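Local structure of serine proteinase inhibitor A (Sagittaria sagittifolia, 3E8L) at residues 77-82 / 131-136; 139-144 / 176-181; 155-160 / 170-175. The protein inhibits serine proteinases, probably holding one trypsin and one chymotrypsin molecule at the same time through two separate reactive sites. The protein carries 2 engineered substitutions. One frame throughout, in Å; residues are numbered along the deposited sequence.

Contact 1: 77-82 / 131-136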
# COMPACT_ATOMS: atom_id res chain seq x y z
N PRO A 77 -7.66 9.27 -13.98
CA PRO A 77 -7.20 7.96 -14.49
C PRO A 77 -5.74 7.86 -14.99
O PRO A 77 -5.35 6.83 -15.54
CB PRO A 77 -8.15 7.69 -15.67
CG PRO A 77 -9.24 8.72 -15.56
CD PRO A 77 -8.62 9.89 -14.90
N VAL A 78 -4.94 8.90 -14.79
CA VAL A 78 -3.61 8.92 -15.38
C VAL A 78 -2.57 9.16 -14.30
O VAL A 78 -2.82 9.89 -13.36
CB VAL A 78 -3.55 9.98 -16.53
CG1 VAL A 78 -2.76 11.21 -16.14
CG2 VAL A 78 -2.99 9.36 -17.77
N MET A 79 -1.40 8.53 -14.43
CA MET A 79 -0.34 8.71 -13.44
C MET A 79 0.24 10.11 -13.58
O MET A 79 0.64 10.51 -14.67
CB MET A 79 0.73 7.61 -13.59
CG MET A 79 1.98 7.82 -12.77
SD MET A 79 3.22 6.49 -12.66
CE MET A 79 2.62 5.20 -13.70
N GLN A 80 0.27 10.86 -12.47
CA GLN A 80 0.80 12.24 -12.49
C GLN A 80 2.16 12.35 -11.81
O GLN A 80 2.38 11.77 -10.76
CB GLN A 80 -0.19 13.24 -11.87
CG GLN A 80 -1.36 13.64 -12.77
CD GLN A 80 -2.53 14.27 -12.00
OE1 GLN A 80 -2.64 14.13 -10.76
NE2 GLN A 80 -3.43 14.96 -12.72
N LEU A 81 3.06 13.12 -12.43
CA LEU A 81 4.40 13.38 -11.90
C LEU A 81 4.36 13.87 -10.46
O LEU A 81 3.57 14.73 -10.12
CB LEU A 81 5.11 14.40 -12.76
CG LEU A 81 6.29 14.01 -13.66
CD1 LEU A 81 6.43 12.54 -13.86
CD2 LEU A 81 6.17 14.73 -14.98
N GLY A 82 5.18 13.26 -9.62
CA GLY A 82 5.25 13.65 -8.22
C GLY A 82 4.21 12.99 -7.34
O GLY A 82 4.29 13.06 -6.10
N PHE A 131 4.83 4.69 -4.41
CA PHE A 131 5.92 5.07 -5.29
C PHE A 131 5.57 6.22 -6.21
O PHE A 131 4.42 6.38 -6.65
CB PHE A 131 6.44 3.84 -6.03
CG PHE A 131 6.95 2.79 -5.10
CD1 PHE A 131 8.32 2.64 -4.87
CD2 PHE A 131 6.06 1.95 -4.43
CE1 PHE A 131 8.80 1.66 -3.99
CE2 PHE A 131 6.54 0.98 -3.56
CZ PHE A 131 7.90 0.84 -3.34
N GLU A 132 6.59 7.01 -6.49
CA GLU A 132 6.47 8.31 -7.10
C GLU A 132 7.35 8.26 -8.33
O GLU A 132 8.50 7.80 -8.24
CB GLU A 132 7.00 9.34 -6.10
CG GLU A 132 6.88 10.80 -6.48
CD GLU A 132 7.33 11.73 -5.37
OE1 GLU A 132 7.04 11.44 -4.19
OE2 GLU A 132 7.97 12.76 -5.65
N ALA A 133 6.84 8.68 -9.48
CA ALA A 133 7.69 8.88 -10.65
C ALA A 133 8.13 10.33 -10.62
O ALA A 133 7.30 11.24 -10.52
CB ALA A 133 6.95 8.58 -11.94
N ARG A 134 9.43 10.54 -10.69
CA ARG A 134 9.98 11.89 -10.70
C ARG A 134 10.62 12.12 -12.06
O ARG A 134 11.17 11.19 -12.66
CB ARG A 134 11.02 12.06 -9.59
CG ARG A 134 10.42 12.32 -8.24
CD ARG A 134 11.52 12.53 -7.23
NE ARG A 134 10.98 12.56 -5.87
CZ ARG A 134 11.71 12.39 -4.77
NH1 ARG A 134 13.01 12.17 -4.84
NH2 ARG A 134 11.12 12.45 -3.59
N SER A 135 10.57 13.37 -12.52
CA SER A 135 11.10 13.71 -13.84
C SER A 135 12.63 13.68 -13.92
O SER A 135 13.34 13.77 -12.91
CB SER A 135 10.58 15.08 -14.28
OG SER A 135 11.17 16.09 -13.48
N THR A 136 13.10 13.54 -15.16
CA THR A 136 14.52 13.50 -15.50
C THR A 136 14.71 14.52 -16.61
O THR A 136 13.72 15.04 -17.13
CB THR A 136 14.92 12.06 -15.93
OG1 THR A 136 15.00 11.24 -14.75
CG2 THR A 136 16.24 11.97 -16.66
O HOH W 1 3.93 9.35 -10.02
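Glu132 meets Gly82 at the point where the loop leading into strand 84-89 comes up beside strand 130-135 in the beta-trefoil of this Kunitz-type inhibitor. The two chain directions lie 79° apart, and the contact is mostly buried. The Glu132 side chain reaches past Gly82 alongside its carbonyl: CG is anti to the backbone N (chi1 -176°) and the chain continues extended, which brings CD to 3.4 Å from Gly82 O. This approach is packing against the carbonyl, while the carboxylate has polar partners of its own. OE1 forms a salt bridge with Arg84, and OE2 accepts from Arg134 NE.

Ala133 carries the main link. Its carbonyl O takes the Gly82 N-H at 3.1 Å in an almost straight bond (168° at the hydrogen), and its own N is joined to Gln80 O through a water at 3.0 Å from each. Both polar backbone groups of this residue are thus turned to the loop. The methyl group has Met79 SD 4.3 Å from its CB, an apolar contact from a side chain that also packs on Val11 and Val19.

At Arg134 the guanidinium reaches back along its own strand. NE lies 3.0 Å from Glu132 OE2, which approaches in the guanidinium plane, although Arg134 NE itself stands well above the carboxylate plane. Its NH2 bonds to Cys156 O, so two of its nitrogens are bonded.

Ser135 marks the margin of the contact, its OG hydrogen-bonded to a polar side chain of another protein in the assembly. Here the end of Leu81 comes close to the strand, with CG 4.5 Å from Ser135 CB and CD1 3.7 Å from Ala133 O.

Contact 2: 139-144 / 176-181. Engineered in segment 176-181: Gln180 (natural residue Arg).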
# COMPACT_ATOMS: atom_id res chain seq x y z
N THR A 139 12.48 13.38 -21.46
CA THR A 139 11.08 13.05 -21.30
C THR A 139 10.85 11.54 -21.50
O THR A 139 11.54 10.90 -22.28
CB THR A 139 10.15 13.95 -22.19
OG1 THR A 139 9.64 13.19 -23.30
CG2 THR A 139 10.87 15.25 -22.67
N GLY A 140 9.90 10.99 -20.74
CA GLY A 140 9.65 9.54 -20.71
C GLY A 140 10.66 8.69 -19.96
O GLY A 140 10.64 7.47 -20.07
N VAL A 141 11.56 9.33 -19.21
CA VAL A 141 12.59 8.64 -18.44
C VAL A 141 12.52 9.18 -17.01
O VAL A 141 12.56 10.41 -16.80
CB VAL A 141 14.02 8.88 -19.03
CG1 VAL A 141 15.05 8.11 -18.24
CG2 VAL A 141 14.11 8.45 -20.47
N TYR A 142 12.40 8.29 -16.03
CA TYR A 142 12.08 8.72 -14.68
C TYR A 142 12.93 8.10 -13.60
O TYR A 142 13.53 7.05 -13.78
CB TYR A 142 10.60 8.45 -14.38
CG TYR A 142 9.67 9.03 -15.42
CD1 TYR A 142 9.25 10.37 -15.34
CD2 TYR A 142 9.22 8.25 -16.49
CE1 TYR A 142 8.41 10.91 -16.30
CE2 TYR A 142 8.38 8.79 -17.46
CZ TYR A 142 7.97 10.12 -17.36
OH TYR A 142 7.13 10.65 -18.33
N LYS A 143 12.98 8.79 -12.46
CA LYS A 143 13.54 8.25 -11.24
C LYS A 143 12.37 7.84 -10.36
O LYS A 143 11.38 8.58 -10.28
CB LYS A 143 14.40 9.31 -10.54
CG LYS A 143 15.88 9.27 -10.97
CD LYS A 143 16.69 10.47 -10.49
CE LYS A 143 16.90 11.49 -11.59
NZ LYS A 143 18.28 12.09 -11.58
N LEU A 144 12.45 6.67 -9.72
CA LEU A 144 11.44 6.29 -8.75
C LEU A 144 11.80 6.79 -7.35
O LEU A 144 12.97 6.89 -7.00
CB LEU A 144 11.22 4.78 -8.74
CG LEU A 144 10.89 4.12 -10.08
CD1 LEU A 144 10.88 2.58 -9.96
CD2 LEU A 144 9.59 4.67 -10.70
N HIS A 176 22.47 5.43 -9.16
CA HIS A 176 21.54 6.12 -10.04
C HIS A 176 20.85 5.09 -10.94
O HIS A 176 21.50 4.26 -11.57
CB HIS A 176 22.35 7.17 -10.82
CG HIS A 176 21.59 7.88 -11.90
ND1 HIS A 176 21.68 7.54 -13.23
CD2 HIS A 176 20.75 8.95 -11.84
CE1 HIS A 176 20.92 8.36 -13.95
NE2 HIS A 176 20.35 9.22 -13.12
N PHE A 177 19.52 5.13 -10.97
CA PHE A 177 18.70 4.17 -11.71
C PHE A 177 17.51 4.92 -12.30
O PHE A 177 16.76 5.57 -11.56
CB PHE A 177 18.24 3.06 -10.77
CG PHE A 177 17.50 1.93 -11.43
CD1 PHE A 177 18.20 0.93 -12.14
CD2 PHE A 177 16.11 1.82 -11.32
CE1 PHE A 177 17.53 -0.15 -12.75
CE2 PHE A 177 15.42 0.75 -11.92
CZ PHE A 177 16.13 -0.23 -12.64
N THR A 178 17.32 4.85 -13.60
CA THR A 178 16.25 5.54 -14.27
C THR A 178 15.43 4.56 -15.10
O THR A 178 15.93 3.55 -15.49
CB THR A 178 16.74 6.76 -15.08
OG1 THR A 178 17.44 6.35 -16.22
CG2 THR A 178 17.65 7.54 -14.35
N VAL A 179 14.15 4.81 -15.29
CA VAL A 179 13.29 3.85 -15.95
C VAL A 179 12.40 4.46 -17.02
O VAL A 179 12.22 5.66 -17.10
CB VAL A 179 12.38 3.12 -14.95
CG1 VAL A 179 13.21 2.41 -13.91
CG2 VAL A 179 11.41 4.08 -14.32
N GLN A 180 11.86 3.58 -17.85
CA GLN A 180 10.75 3.90 -18.73
C GLN A 180 9.61 2.94 -18.42
O GLN A 180 9.83 1.82 -17.98
CB GLN A 180 11.15 3.77 -20.20
CG GLN A 180 11.95 4.93 -20.75
CD GLN A 180 12.01 4.93 -22.27
OE1 GLN A 180 11.44 5.80 -22.92
NE2 GLN A 180 12.71 3.96 -22.83
N PHE A 181 8.40 3.39 -18.67
CA PHE A 181 7.22 2.54 -18.61
C PHE A 181 6.87 2.13 -20.02
O PHE A 181 6.88 2.95 -20.93
CB PHE A 181 6.06 3.26 -17.93
CG PHE A 181 6.36 3.69 -16.53
CD1 PHE A 181 6.97 4.91 -16.28
CD2 PHE A 181 6.01 2.88 -15.46
CE1 PHE A 181 7.24 5.31 -15.00
CE2 PHE A 181 6.26 3.28 -14.16
CZ PHE A 181 6.89 4.49 -13.92
O HOH W 2 8.12 6.17 -19.91
O HOH W 3 18.98 11.56 -14.71
O HOH W 4 14.82 5.25 -9.56
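Tyr142 and Val179 form a single antiparallel hydrogen-bonded pair, with both N-H...O bonds at 2.8 Å between Tyr142 N and Val179 O and between Val179 N and Tyr142 O, where strands 142-144 and 179-181 cross at 101°. This bridge ties strand 142-147 to the C-terminal strand 179-183 within the beta-trefoil. Waters continue the link on from the bridge: one joins Gly140 O to Phe181 N, another Leu144 N to Phe177 O.

The Tyr142 and Phe181 side chains cross at about a right angle. Tyr142 CD2 comes to the edge of the Phe181 ring, near its plane and 3.8 Å from CE1, while Tyr142 OH accepts a hydrogen bond from Val12 N, outside the two segments. Leu144 CD2 adds an apolar contact with Val179 CG2 at 4.1 Å.

A chi1 of -178° sets Val141 CG1 beside the carbonyl carbon, where it packs on Thr178 OG1 at 3.6 Å. The engineered Gln180 passes its CG beside Gly140 O.

Lys143 runs its aliphatic part past Phe177 O and Thr178 CG2, then bends at chi3 and chi4. This leaves NZ at the edge of the His176 ring, 3.9 Å from NE2, with a water bridging the two nitrogens. A leucine in place of Lys143 would probably leave that water without its lysine donor and His176 freer to turn.

Beyond the crossing, strand 130-135 pairs with 142-147, strand 30-34 pairs with 179-183, and Val159 of strand 159-164 lies against Leu144.

Contact 3: 155-160 / 170-175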
# COMPACT_ATOMS: atom_id res chain seq x y z
N ALA A 155 9.24 14.68 1.50
CA ALA A 155 10.06 14.41 0.32
C ALA A 155 10.62 13.01 0.49
O ALA A 155 11.40 12.73 1.40
CB ALA A 155 11.18 15.41 0.20
N CYS A 156 10.23 12.13 -0.41
CA CYS A 156 10.58 10.72 -0.31
C CYS A 156 12.02 10.43 -0.77
O CYS A 156 12.55 11.15 -1.64
CB CYS A 156 9.57 9.88 -1.10
SG CYS A 156 7.93 10.26 -0.57
N PRO A 157 12.64 9.39 -0.19
CA PRO A 157 13.97 8.96 -0.66
C PRO A 157 13.85 8.36 -2.04
O PRO A 157 12.90 7.63 -2.33
CB PRO A 157 14.39 7.87 0.33
CG PRO A 157 13.25 7.67 1.25
CD PRO A 157 12.10 8.50 0.86
N GLU A 158 14.81 8.68 -2.89
CA GLU A 158 14.96 8.05 -4.19
C GLU A 158 15.24 6.54 -4.11
O GLU A 158 15.83 6.06 -3.13
CB GLU A 158 16.13 8.73 -4.88
CG GLU A 158 16.25 8.40 -6.35
CD GLU A 158 17.02 9.48 -7.08
OE1 GLU A 158 16.97 10.65 -6.61
OE2 GLU A 158 17.66 9.15 -8.11
N VAL A 159 14.81 5.81 -5.14
CA VAL A 159 15.15 4.41 -5.34
C VAL A 159 16.32 4.29 -6.31
O VAL A 159 16.33 4.92 -7.37
CB VAL A 159 13.95 3.65 -5.89
CG1 VAL A 159 14.38 2.34 -6.51
CG2 VAL A 159 12.91 3.43 -4.79
N GLY A 160 17.31 3.49 -5.94
CA GLY A 160 18.46 3.19 -6.80
C GLY A 160 18.79 1.71 -6.87
O GLY A 160 18.08 0.87 -6.31
N LEU A 170 16.82 -3.45 -6.58
CA LEU A 170 16.43 -2.09 -6.27
C LEU A 170 16.35 -1.93 -4.77
O LEU A 170 15.97 -2.87 -4.07
CB LEU A 170 15.09 -1.76 -6.90
CG LEU A 170 15.00 -1.72 -8.43
CD1 LEU A 170 13.74 -1.02 -8.80
CD2 LEU A 170 16.21 -0.98 -9.00
N GLY A 171 16.73 -0.75 -4.28
CA GLY A 171 16.57 -0.42 -2.87
C GLY A 171 16.58 1.08 -2.67
O GLY A 171 16.67 1.84 -3.65
N ILE A 172 16.44 1.53 -1.42
CA ILE A 172 16.52 2.93 -1.08
C ILE A 172 17.98 3.33 -1.22
O ILE A 172 18.87 2.64 -0.68
CB ILE A 172 16.04 3.17 0.37
CG1 ILE A 172 14.60 2.70 0.55
CG2 ILE A 172 16.26 4.65 0.81
CD1 ILE A 172 13.54 3.35 -0.38
N GLY A 173 18.21 4.42 -1.94
CA GLY A 173 19.56 4.93 -2.18
C GLY A 173 20.22 4.16 -3.29
O GLY A 173 19.60 3.85 -4.30
N GLY A 174 21.49 3.83 -3.11
CA GLY A 174 22.23 3.07 -4.09
C GLY A 174 22.70 3.87 -5.28
O GLY A 174 23.03 5.05 -5.17
N GLU A 175 22.74 3.21 -6.42
CA GLU A 175 23.30 3.80 -7.62
C GLU A 175 22.16 4.37 -8.42
O GLU A 175 21.01 3.87 -8.35
CB GLU A 175 24.04 2.73 -8.43
CG GLU A 175 25.40 3.18 -8.96
CD GLU A 175 26.57 2.70 -8.09
OE1 GLU A 175 27.22 1.71 -8.50
OE2 GLU A 175 26.82 3.31 -7.01
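Ile172 lays its CG2 methyl against CB of Pro157, 3.8 Å away, at the open end of the beta hairpin formed by strands 159-164 and 167-172 of the beta-trefoil. With CG2 anti to the backbone N, this branch faces the proline, while CD1, on the other branch, is 4.5 Å from Val159 CG2. Val159 and Ile172 themselves form a non-hydrogen-bonded antiparallel pair. Val159 turns its other methyl to Leu170, two residues before Ile172: Val159 CG1 lies 4.1 Å from Leu170 CD1, the two side chains crossing at about a right angle. All three aliphatic residues, Val159, Leu170 and Ile172, also pack on Ile117 of strand 113-119, so this end of the hairpin packs against that strand.

Backbone bonds close the hairpin on both sides of the Val159-Ile172 pair. Gly160 and Gly171 are a hydrogen-bonded pair, N to O at 2.9 Å in each direction. Beyond Ile172 the chain bends away from the strand line at Gly173, where a backbone phi of 81° suits a residue without a CB, and residues 173-175 pass beside Gly160.

Cys156, just ahead of the pairing, is tied by a disulfide to Cys147 of strand 142-147, and Ala155 O accepts a hydrogen bond from an aromatic side chain of another protein in the assembly. On the other side of the Val159-Ile172 pair from the two glycines, the bond that completes the pairing is almost straight: Gly173 N-H meets Glu158 O at 3.1 Å, 176° at the hydrogen.

Overall arrangement
Followed from the N terminus, contact 1 comes first: it brings the loop between strands 67-70 and 84-89 to strand 130-135, closing a 48-residue excursion before contact 2 opens. Contact 2 closes a loop of 31 residues, from strand 142-147 to the C-terminal strand 179-183. Contact 3 is nested inside that loop, drawing together the ends of the hairpin 159-164/167-172. Contacts 1 and 2 meet through the neighbouring strands 130-135 and 142-147, with Arg134 N probably bonded to Lys143 O. Contacts 2 and 3 meet where Val159 N probably bonds to Leu144 O. Contacts 1 and 3, in series along the chain, also touch, through the residues around Arg134 and Cys156.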